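Local structure of botulinum neurotoxin type G (Clostridium botulinum, 3MPP) at residues W72-K77 / P424-W429; N37-L42 / F195-D200; P76-N81 / I274-L279. The protein binds the nerve cell surface through its receptor-binding domain and delivers its light-chain protease into the host cytosol. The protein carries 4 engineered substitutions. One frame throughout, in Å; residues are numbered along the deposited sequence.

Interaction 1 of 3, residues W72-K77 / P424-W429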
loop_
_atom_site.group_PDB
_atom_site.type_symbol
_atom_site.label_atom_id
_atom_site.label_comp_id
_atom_site.label_asym_id
_atom_site.label_seq_id
_atom_site.Cartn_x
_atom_site.Cartn_y
_atom_site.Cartn_z
ATOM N N TRP A 72 -5.339 2.487 -9.455
ATOM C CA TRP A 72 -5.012 2.347 -8.042
ATOM C C TRP A 72 -5.045 3.744 -7.469
ATOM O O TRP A 72 -4.768 4.713 -8.183
ATOM C CB TRP A 72 -3.619 1.755 -7.867
ATOM C CG TRP A 72 -3.455 0.350 -8.364
ATOM C CD1 TRP A 72 -3.710 -0.123 -9.628
ATOM C CD2 TRP A 72 -2.947 -0.761 -7.614
ATOM N NE1 TRP A 72 -3.406 -1.465 -9.700
ATOM C CE2 TRP A 72 -2.935 -1.879 -8.475
ATOM C CE3 TRP A 72 -2.517 -0.923 -6.290
ATOM C CZ2 TRP A 72 -2.504 -3.141 -8.056
ATOM C CZ3 TRP A 72 -2.077 -2.181 -5.880
ATOM C CH2 TRP A 72 -2.078 -3.269 -6.760
ATOM N N VAL A 73 -5.394 3.852 -6.192
ATOM C CA VAL A 73 -5.513 5.146 -5.540
ATOM C C VAL A 73 -4.839 5.105 -4.163
ATOM O O VAL A 73 -4.809 4.056 -3.518
ATOM C CB VAL A 73 -7.006 5.559 -5.409
ATOM C CG1 VAL A 73 -7.757 4.591 -4.501
ATOM C CG2 VAL A 73 -7.141 6.987 -4.908
ATOM N N ARG A 74 -4.283 6.241 -3.735
ATOM C CA ARG A 74 -3.745 6.396 -2.380
ATOM C C ARG A 74 -4.309 7.672 -1.805
ATOM O O ARG A 74 -4.018 8.749 -2.311
ATOM C CB ARG A 74 -2.225 6.576 -2.398
ATOM C CG ARG A 74 -1.393 5.360 -2.206
ATOM C CD ARG A 74 0.037 5.789 -1.889
ATOM N NE ARG A 74 0.150 6.071 -0.479
ATOM C CZ ARG A 74 1.111 6.785 0.099
ATOM N NH1 ARG A 74 2.098 7.345 -0.591
ATOM N NH2 ARG A 74 1.064 6.934 1.400
ATOM N N THR A 75 -5.107 7.567 -0.754
ATOM C CA THR A 75 -5.704 8.750 -0.160
ATOM C C THR A 75 -5.263 8.874 1.299
ATOM O O THR A 75 -5.183 7.878 2.010
ATOM C CB THR A 75 -7.260 8.703 -0.284
ATOM O OG1 THR A 75 -7.848 9.731 0.509
ATOM C CG2 THR A 75 -7.798 7.368 0.171
ATOM N N PRO A 76 -4.999 10.103 1.748
ATOM C CA PRO A 76 -4.421 10.338 3.076
ATOM C C PRO A 76 -5.381 10.031 4.218
ATOM O O PRO A 76 -6.589 10.158 4.071
ATOM C CB PRO A 76 -4.088 11.831 3.077
ATOM C CG PRO A 76 -4.757 12.420 1.863
ATOM C CD PRO A 76 -5.289 11.346 1.004
ATOM N N LYS A 77 -4.819 9.639 5.356
ATOM C CA LYS A 77 -5.586 9.460 6.581
ATOM C C LYS A 77 -6.352 10.743 6.897
ATOM O O LYS A 77 -5.879 11.840 6.629
ATOM C CB LYS A 77 -4.634 9.167 7.745
ATOM C CG LYS A 77 -5.313 8.866 9.069
ATOM C CD LYS A 77 -4.242 8.689 10.178
ATOM C CE LYS A 77 -4.830 8.988 11.554
ATOM N NZ LYS A 77 -5.208 10.436 11.696
ATOM N N PRO A 424 7.796 3.714 6.528
ATOM C CA PRO A 424 8.410 5.042 6.568
ATOM C C PRO A 424 7.408 6.098 7.015
ATOM O O PRO A 424 6.205 5.937 6.784
ATOM C CB PRO A 424 8.772 5.314 5.105
ATOM C CG PRO A 424 7.823 4.423 4.287
ATOM C CD PRO A 424 7.218 3.387 5.208
ATOM N N VAL A 425 7.900 7.174 7.625
ATOM C CA VAL A 425 7.054 8.322 7.939
ATOM C C VAL A 425 6.554 8.919 6.630
ATOM O O VAL A 425 7.351 9.218 5.748
ATOM C CB VAL A 425 7.824 9.423 8.704
ATOM C CG1 VAL A 425 6.899 10.603 8.963
ATOM C CG2 VAL A 425 8.400 8.880 10.007
ATOM N N ASP A 426 5.238 9.089 6.505
ATOM C CA ASP A 426 4.638 9.510 5.242
ATOM C C ASP A 426 3.727 10.692 5.540
ATOM O O ASP A 426 3.089 10.717 6.589
ATOM C CB ASP A 426 3.826 8.348 4.644
ATOM C CG ASP A 426 3.238 8.677 3.284
ATOM O OD1 ASP A 426 3.965 8.590 2.267
ATOM O OD2 ASP A 426 2.036 9.001 3.228
ATOM N N GLU A 427 3.649 11.659 4.626
ATOM C CA GLU A 427 2.817 12.845 4.858
ATOM C C GLU A 427 1.342 12.536 5.005
ATOM O O GLU A 427 0.610 13.313 5.618
ATOM C CB GLU A 427 3.007 13.904 3.751
ATOM C CG GLU A 427 2.446 13.507 2.406
ATOM C CD GLU A 427 2.411 14.672 1.421
ATOM O OE1 GLU A 427 2.508 15.833 1.857
ATOM O OE2 GLU A 427 2.279 14.427 0.209
ATOM N N GLY A 428 0.894 11.419 4.424
ATOM C CA GLY A 428 -0.507 11.053 4.481
ATOM C C GLY A 428 -0.885 10.332 5.767
ATOM O O GLY A 428 -2.014 9.877 5.907
ATOM N N TRP A 429 0.063 10.209 6.691
ATOM C CA TRP A 429 -0.197 9.558 7.989
ATOM C C TRP A 429 0.591 10.275 9.085
ATOM O O TRP A 429 1.798 10.091 9.208
ATOM C CB TRP A 429 0.211 8.078 7.969
ATOM C CG TRP A 429 -0.223 7.324 9.235
ATOM C CD1 TRP A 429 0.381 7.364 10.463
ATOM C CD2 TRP A 429 -1.384 6.484 9.386
ATOM N NE1 TRP A 429 -0.322 6.585 11.369
ATOM C CE2 TRP A 429 -1.408 6.035 10.731
ATOM C CE3 TRP A 429 -2.385 6.043 8.510
ATOM C CZ2 TRP A 429 -2.393 5.174 11.215
ATOM C CZ3 TRP A 429 -3.374 5.187 8.994
ATOM C CH2 TRP A 429 -3.366 4.759 10.336
#
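Asp-426 OD2 is gripped from opposite faces of its carboxylate: Arg-74 NH2 comes to 2.9 Å of Asp-426 OD2 on one face, and on the other Gly-428 N donates to Asp-426 OD2, also at 2.9 Å. The Arg-74 bond is a salt bridge but a bent one, 142° at the hydrogen; the carboxylate stands at the edge of the guanidinium, the two planes tilted well apart. Asn-141 meets both partners, its ND2 donating to Asp-426 OD2 and its O accepting from Arg-74 NH2, which ties the two side chains together. The Gly-428 bond closes an Asx turn inside a type I turn from Asp-426 to Trp-429. That turn presents Gly-428 O to Lys-77 N, which donates in the carbonyl plane at 2.9 Å from Lys-77 N to Gly-428 O. Beyond it the Lys-77 chain, with CG set trans to the backbone N (chi1 -176°), runs over one face of the Trp-429 indole. Lys-77 CD sits 3.6 Å from the centroid of the Trp-429 six-membered ring, a CH-pi contact only 11° off the normal. The ammonium has moved on past the ring to Asn-80. This is a buried seam between the two halves of the clostridial receptor-binding domain: the end of a strand in the lectin-like jelly roll meets the C-terminal tail of the beta-trefoil.

Interaction 2 of 3, residues N37-L42 / F195-D200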
loop_
_atom_site.group_PDB
_atom_site.type_symbol
_atom_site.label_atom_id
_atom_site.label_comp_id
_atom_site.label_asym_id
_atom_site.label_seq_id
_atom_site.Cartn_x
_atom_site.Cartn_y
_atom_site.Cartn_z
ATOM N N ASN A 37 5.113 3.135 -13.646
ATOM C CA ASN A 37 4.981 3.863 -14.903
ATOM C C ASN A 37 3.861 4.885 -15.083
ATOM O O ASN A 37 3.123 4.783 -16.057
ATOM C CB ASN A 37 4.894 2.865 -16.060
ATOM C CG ASN A 37 3.610 2.063 -16.034
ATOM O OD1 ASN A 37 3.111 1.629 -17.073
ATOM N ND2 ASN A 37 3.059 1.872 -14.840
ATOM N N GLY A 38 3.704 5.868 -14.201
ATOM C CA GLY A 38 4.359 5.988 -12.914
ATOM C C GLY A 38 3.238 6.401 -11.953
ATOM O O GLY A 38 2.232 5.707 -11.861
ATOM N N GLN A 39 3.382 7.519 -11.244
ATOM C CA GLN A 39 2.344 7.947 -10.297
ATOM C C GLN A 39 2.087 9.438 -10.385
ATOM O O GLN A 39 3.013 10.195 -10.626
ATOM C CB GLN A 39 2.751 7.610 -8.860
ATOM C CG GLN A 39 3.185 6.159 -8.650
ATOM C CD GLN A 39 3.624 5.899 -7.203
ATOM O OE1 GLN A 39 3.726 6.830 -6.386
ATOM N NE2 GLN A 39 3.881 4.637 -6.885
ATOM N N PHE A 40 0.839 9.869 -10.179
ATOM C CA PHE A 40 0.579 11.307 -10.080
ATOM C C PHE A 40 -0.289 11.716 -8.896
ATOM O O PHE A 40 -1.144 10.966 -8.442
ATOM C CB PHE A 40 0.045 11.927 -11.398
ATOM C CG PHE A 40 -1.330 11.472 -11.794
ATOM C CD1 PHE A 40 -2.460 12.109 -11.295
ATOM C CD2 PHE A 40 -1.496 10.443 -12.712
ATOM C CE1 PHE A 40 -3.733 11.713 -11.679
ATOM C CE2 PHE A 40 -2.768 10.031 -13.097
ATOM C CZ PHE A 40 -3.895 10.678 -12.582
ATOM N N LYS A 41 -0.051 12.934 -8.425
ATOM C CA LYS A 41 -0.728 13.479 -7.261
ATOM C C LYS A 41 -1.577 14.684 -7.672
ATOM O O LYS A 41 -1.069 15.653 -8.242
ATOM C CB LYS A 41 0.324 13.908 -6.235
ATOM C CG LYS A 41 -0.207 14.408 -4.891
ATOM C CD LYS A 41 1.011 14.885 -4.068
ATOM C CE LYS A 41 0.672 15.443 -2.712
ATOM N NZ LYS A 41 1.939 15.868 -2.028
ATOM N N LEU A 42 -2.867 14.613 -7.377
ATOM C CA LEU A 42 -3.774 15.752 -7.535
ATOM C C LEU A 42 -3.900 16.500 -6.217
ATOM O O LEU A 42 -4.270 15.914 -5.201
ATOM C CB LEU A 42 -5.155 15.267 -7.974
ATOM C CG LEU A 42 -5.233 14.445 -9.267
ATOM C CD1 LEU A 42 -6.643 13.949 -9.510
ATOM C CD2 LEU A 42 -4.741 15.280 -10.449
ATOM N N PHE A 195 -5.132 15.870 -0.992
ATOM C CA PHE A 195 -4.516 15.386 -2.215
ATOM C C PHE A 195 -4.930 13.942 -2.408
ATOM O O PHE A 195 -5.430 13.312 -1.477
ATOM C CB PHE A 195 -2.986 15.521 -2.169
ATOM C CG PHE A 195 -2.338 14.735 -1.057
ATOM C CD1 PHE A 195 -1.977 13.407 -1.247
ATOM C CD2 PHE A 195 -2.115 15.319 0.188
ATOM C CE1 PHE A 195 -1.389 12.669 -0.214
ATOM C CE2 PHE A 195 -1.536 14.593 1.216
ATOM C CZ PHE A 195 -1.170 13.259 1.012
ATOM N N VAL A 196 -4.752 13.442 -3.626
ATOM C CA VAL A 196 -5.033 12.056 -3.949
ATOM C C VAL A 196 -3.936 11.577 -4.880
ATOM O O VAL A 196 -3.575 12.294 -5.815
ATOM C CB VAL A 196 -6.388 11.901 -4.707
ATOM C CG1 VAL A 196 -6.752 10.433 -4.820
ATOM C CG2 VAL A 196 -7.499 12.676 -4.016
ATOM N N TRP A 197 -3.405 10.378 -4.637
ATOM C CA TRP A 197 -2.426 9.783 -5.556
ATOM C C TRP A 197 -3.141 8.771 -6.447
ATOM O O TRP A 197 -3.997 8.016 -5.979
ATOM C CB TRP A 197 -1.281 9.074 -4.795
ATOM C CG TRP A 197 -0.213 9.991 -4.253
ATOM C CD1 TRP A 197 -0.135 10.521 -2.988
ATOM C CD2 TRP A 197 0.943 10.464 -4.959
ATOM N NE1 TRP A 197 1.001 11.304 -2.874
ATOM C CE2 TRP A 197 1.680 11.276 -4.066
ATOM C CE3 TRP A 197 1.422 10.286 -6.273
ATOM C CZ2 TRP A 197 2.863 11.917 -4.445
ATOM C CZ3 TRP A 197 2.595 10.911 -6.644
ATOM C CH2 TRP A 197 3.309 11.719 -5.732
ATOM N N ILE A 198 -2.765 8.742 -7.725
ATOM C CA ILE A 198 -3.330 7.796 -8.685
ATOM C C ILE A 198 -2.210 7.153 -9.512
ATOM O O ILE A 198 -1.217 7.808 -9.830
ATOM C CB ILE A 198 -4.323 8.508 -9.633
ATOM C CG1 ILE A 198 -5.578 8.932 -8.862
ATOM C CG2 ILE A 198 -4.692 7.603 -10.812
ATOM C CD1 ILE A 198 -6.411 9.963 -9.574
ATOM N N LYS A 199 -2.366 5.875 -9.851
ATOM C CA LYS A 199 -1.428 5.203 -10.734
ATOM C C LYS A 199 -2.173 4.155 -11.546
ATOM O O LYS A 199 -3.282 3.762 -11.193
ATOM C CB LYS A 199 -0.293 4.534 -9.936
ATOM C CG LYS A 199 -0.716 3.291 -9.155
ATOM C CD LYS A 199 0.502 2.600 -8.520
ATOM C CE LYS A 199 0.098 1.536 -7.512
ATOM N NZ LYS A 199 1.269 0.685 -7.079
ATOM N N ASP A 200 -1.553 3.723 -12.639
ATOM C CA ASP A 200 -2.087 2.656 -13.479
ATOM C C ASP A 200 -3.522 2.902 -13.911
ATOM O O ASP A 200 -4.352 2.004 -13.800
ATOM C CB ASP A 200 -2.010 1.312 -12.743
ATOM C CG ASP A 200 -0.588 0.884 -12.452
ATOM O OD1 ASP A 200 0.324 1.270 -13.212
ATOM O OD2 ASP A 200 -0.384 0.150 -11.463
HETATM O O HOH W 1 0.973 4.586 -13.601
#
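Phe-40 and Ile-198 form the tight heart of this antiparallel pairing. Phe-40 N donates to Ile-198 O at 2.9 Å, almost straight at 173°, and Ile-198 N returns a bond to Phe-40 O. Leu-42 and Val-196 make a second reciprocal pair two residues along, past the non-hydrogen-bonded pair Lys-41/Trp-197. On the sheet face carrying Phe-40 and Leu-42, Ile-198 runs alongside Phe-40, its CB against one face of the ring, offset toward the rim, and its CG2 3.6 Å from Phe-40 CZ, while Leu-42 CD1 touches the far end of Ile-198. Phe-40 reaches it because its CG is tucked between backbone N and carbonyl carbon (chi1 68°).

The other face is built on Lys-41. Its fully extended chain crosses the Trp-197 indole, with Lys-41 CB 3.5 Å from the centroid of the Trp-197 six-membered ring, directly above the centre. Farther out, Lys-41 CE lies over the Phe-195 ring and Lys-41 NZ stands 4.6 Å from the centroid of that Phe-195 ring, a cation-pi contact; the same ammonium pairs with Glu-427.

Past Gln-39 the pairing slackens. Gly-38, behind a cis peptide bond, no longer bonds directly to the other strand, and water 1 accepts from Asp-200 N at 2.8 Å between the two segments. At the end Asn-37 ND2 reaches Asp-200 OD1 at 3.2 Å through a bent bond of 137°, with Asn-37 itself poorly ordered.

Strand 195-204 is flanked on its other edge by strand 67-74, and strand 39-43 by strand 30-33. Leu-42 and Val-196 pack on Leu-186 of strand 181-187, joining the two sheets of the jelly roll.

Interaction 3 of 3, residues P76-N81 / I274-L279; sequences PKYNNN and INYQNL
Ile-274 and Tyr-78 come from opposite directions, and Ile-274 CG2 settles over the middle of the phenol ring, 3.9 Å from Ile-274 CG2 to the Tyr-78 ring centroid. Ile-274 CD1 comes round to the rim, 3.5 Å from Tyr-78 CE1. The opposite face of that ring is covered by Lys-77 CG, so the phenol is clamped between two aliphatic chains. Asn-275 turns its side chain away, toward Lys-133 and Asn-135, and meets the loop through its carbonyl: water 3 donates to Asn-275 O at 2.9 Å and is hydrogen-bonded to Tyr-78 OH at 2.7 Å.

Tyr-276 follows. Its ring is crossed at about a right angle by the far part of Lys-77, whose CE lies over one face, 3.4 Å from Tyr-276 CE2. Tyr-78 OH approaches the ring obliquely, 3.3 Å from Tyr-276 CD2. The bend at the end of the lysine (chi4 -66°) turns its ammonium back to its own loop, where Tyr-78 O and Asn-80 OD1 both accept from it; water 2 is the third partner and links Lys-77 NZ to Tyr-276 OH, 2.7 Å from that water. Three oxygens thus hold the ammonium of this buried lysine.

Strand 275-277 edges a three-stranded antiparallel sheet of the C-terminal half, and its backbone also bonds to Ile-132 and Asn-135. The arrangement is an inter-subdomain packing surface, a jelly-roll loop laid against the trefoil half.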
loop_
_atom_site.group_PDB
_atom_site.type_symbol
_atom_site.label_atom_id
_atom_site.label_comp_id
_atom_site.label_asym_id
_atom_site.label_seq_id
_atom_site.Cartn_x
_atom_site.Cartn_y
_atom_site.Cartn_z
ATOM N N PRO A 76 -4.999 10.103 1.748
ATOM C CA PRO A 76 -4.421 10.338 3.076
ATOM C C PRO A 76 -5.381 10.031 4.218
ATOM O O PRO A 76 -6.589 10.158 4.071
ATOM C CB PRO A 76 -4.088 11.831 3.077
ATOM C CG PRO A 76 -4.757 12.420 1.863
ATOM C CD PRO A 76 -5.289 11.346 1.004
ATOM N N LYS A 77 -4.819 9.639 5.356
ATOM C CA LYS A 77 -5.586 9.460 6.581
ATOM C C LYS A 77 -6.352 10.743 6.897
ATOM O O LYS A 77 -5.879 11.840 6.629
ATOM C CB LYS A 77 -4.634 9.167 7.745
ATOM C CG LYS A 77 -5.313 8.866 9.069
ATOM C CD LYS A 77 -4.242 8.689 10.178
ATOM C CE LYS A 77 -4.830 8.988 11.554
ATOM N NZ LYS A 77 -5.208 10.436 11.696
ATOM N N TYR A 78 -7.531 10.592 7.476
ATOM C CA TYR A 78 -8.284 11.715 8.016
ATOM C C TYR A 78 -7.436 12.534 8.992
ATOM O O TYR A 78 -6.505 12.019 9.621
ATOM C CB TYR A 78 -9.512 11.177 8.747
ATOM C CG TYR A 78 -9.198 9.990 9.647
ATOM C CD1 TYR A 78 -8.677 10.170 10.929
ATOM C CD2 TYR A 78 -9.425 8.687 9.210
ATOM C CE1 TYR A 78 -8.410 9.065 11.757
ATOM C CE2 TYR A 78 -9.139 7.594 10.019
ATOM C CZ TYR A 78 -8.632 7.788 11.278
ATOM O OH TYR A 78 -8.362 6.688 12.056
ATOM N N ASN A 79 -7.720 13.824 9.092
ATOM C CA ASN A 79 -7.155 14.616 10.174
ATOM C C ASN A 79 -8.047 14.441 11.404
ATOM O O ASN A 79 -9.260 14.674 11.349
ATOM C CB ASN A 79 -7.033 16.100 9.798
ATOM C CG ASN A 79 -5.838 16.392 8.892
ATOM O OD1 ASN A 79 -4.821 15.688 8.913
ATOM N ND2 ASN A 79 -5.956 17.450 8.102
ATOM N N ASN A 80 -7.451 14.005 12.513
ATOM C CA ASN A 80 -8.227 13.746 13.726
ATOM C C ASN A 80 -9.175 14.893 14.087
ATOM O O ASN A 80 -10.306 14.656 14.466
ATOM C CB ASN A 80 -7.329 13.475 14.927
ATOM C CG ASN A 80 -6.536 12.191 14.795
ATOM O OD1 ASN A 80 -6.749 11.394 13.872
ATOM N ND2 ASN A 80 -5.601 11.988 15.722
ATOM N N ASN A 81 -8.699 16.128 13.964
ATOM C CA ASN A 81 -9.467 17.300 14.384
ATOM C C ASN A 81 -10.393 17.874 13.306
ATOM O O ASN A 81 -11.037 18.902 13.514
ATOM C CB ASN A 81 -8.529 18.391 14.919
ATOM C CG ASN A 81 -7.621 18.975 13.843
ATOM O OD1 ASN A 81 -7.977 19.021 12.665
ATOM N ND2 ASN A 81 -6.445 19.439 14.249
ATOM N N ILE A 274 -13.515 7.850 15.121
ATOM C CA ILE A 274 -12.404 7.058 14.600
ATOM C C ILE A 274 -11.556 6.385 15.678
ATOM O O ILE A 274 -11.625 6.722 16.861
ATOM C CB ILE A 274 -11.492 7.908 13.673
ATOM C CG1 ILE A 274 -10.920 9.109 14.425
ATOM C CG2 ILE A 274 -12.248 8.383 12.445
ATOM C CD1 ILE A 274 -9.578 8.826 15.074
ATOM N N ASN A 275 -10.754 5.426 15.242
ATOM C CA ASN A 275 -9.794 4.750 16.113
ATOM C C ASN A 275 -8.699 4.147 15.271
ATOM O O ASN A 275 -8.974 3.567 14.211
ATOM C CB ASN A 275 -10.471 3.631 16.908
ATOM C CG ASN A 275 -9.463 2.692 17.544
ATOM O OD1 ASN A 275 -8.820 3.037 18.535
ATOM N ND2 ASN A 275 -9.298 1.509 16.957
ATOM N N TYR A 276 -7.459 4.286 15.732
ATOM C CA TYR A 276 -6.311 3.669 15.076
ATOM C C TYR A 276 -5.187 3.448 16.066
ATOM O O TYR A 276 -5.054 4.193 17.035
ATOM C CB TYR A 276 -5.775 4.548 13.929
ATOM C CG TYR A 276 -5.229 5.893 14.359
ATOM C CD1 TYR A 276 -3.883 6.060 14.659
ATOM C CD2 TYR A 276 -6.066 7.015 14.435
ATOM C CE1 TYR A 276 -3.374 7.307 15.046
ATOM C CE2 TYR A 276 -5.569 8.259 14.820
ATOM C CZ TYR A 276 -4.225 8.398 15.124
ATOM O OH TYR A 276 -3.742 9.628 15.504
ATOM N N GLN A 277 -4.353 2.448 15.798
ATOM C CA GLN A 277 -3.122 2.288 16.557
ATOM C C GLN A 277 -1.976 3.008 15.874
ATOM O O GLN A 277 -1.916 3.053 14.646
ATOM C CB GLN A 277 -2.800 0.805 16.764
ATOM C CG GLN A 277 -3.689 0.184 17.857
ATOM C CD GLN A 277 -3.416 -1.288 18.043
ATOM O OE1 GLN A 277 -2.889 -1.951 17.146
ATOM N NE2 GLN A 277 -3.786 -1.814 19.203
ATOM N N ASN A 278 -1.081 3.583 16.676
ATOM C CA ASN A 278 0.123 4.247 16.156
ATOM C C ASN A 278 1.109 3.289 15.478
ATOM O O ASN A 278 1.258 2.148 15.903
ATOM C CB ASN A 278 0.825 5.003 17.292
ATOM C CG ASN A 278 0.048 6.217 17.724
ATOM O OD1 ASN A 278 -0.312 6.375 18.899
ATOM N ND2 ASN A 278 -0.254 7.070 16.765
ATOM N N LEU A 279 1.781 3.792 14.440
ATOM C CA LEU A 279 2.672 3.033 13.565
ATOM C C LEU A 279 4.128 3.402 13.748
ATOM O O LEU A 279 5.031 2.574 13.562
ATOM C CB LEU A 279 2.317 3.322 12.100
ATOM C CG LEU A 279 0.877 2.977 11.713
ATOM C CD1 LEU A 279 0.669 3.195 10.227
ATOM C CD2 LEU A 279 0.573 1.520 12.095
HETATM O O HOH W 2 -3.139 11.533 13.640
HETATM O O HOH W 3 -8.524 4.044 11.362
#

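Interactions 1 and 3 both start from the 72-81 region of the N-terminal subdomain and share Pro-76 and Lys-77, the lysine chain passing from Trp-429 to Tyr-276; their centres lie about 11 Å apart, and Trp-429 CE2 touches Leu-279 CD1 at 3.6 Å. Interaction 2, with its centre about 12 Å from that of interaction 1, belongs to the jelly roll itself, and strand 67-74 lies beside strand 195-204 in its sheet. The salt bridge of Lys-41 NZ to Glu-427 OE2, 2.7 Å, ties that sheet to the trefoil tail. Interactions 1 and 3 lie on the boundary between the subdomains, and all three are away from the inferred ganglioside-binding motif that includes Trp-402.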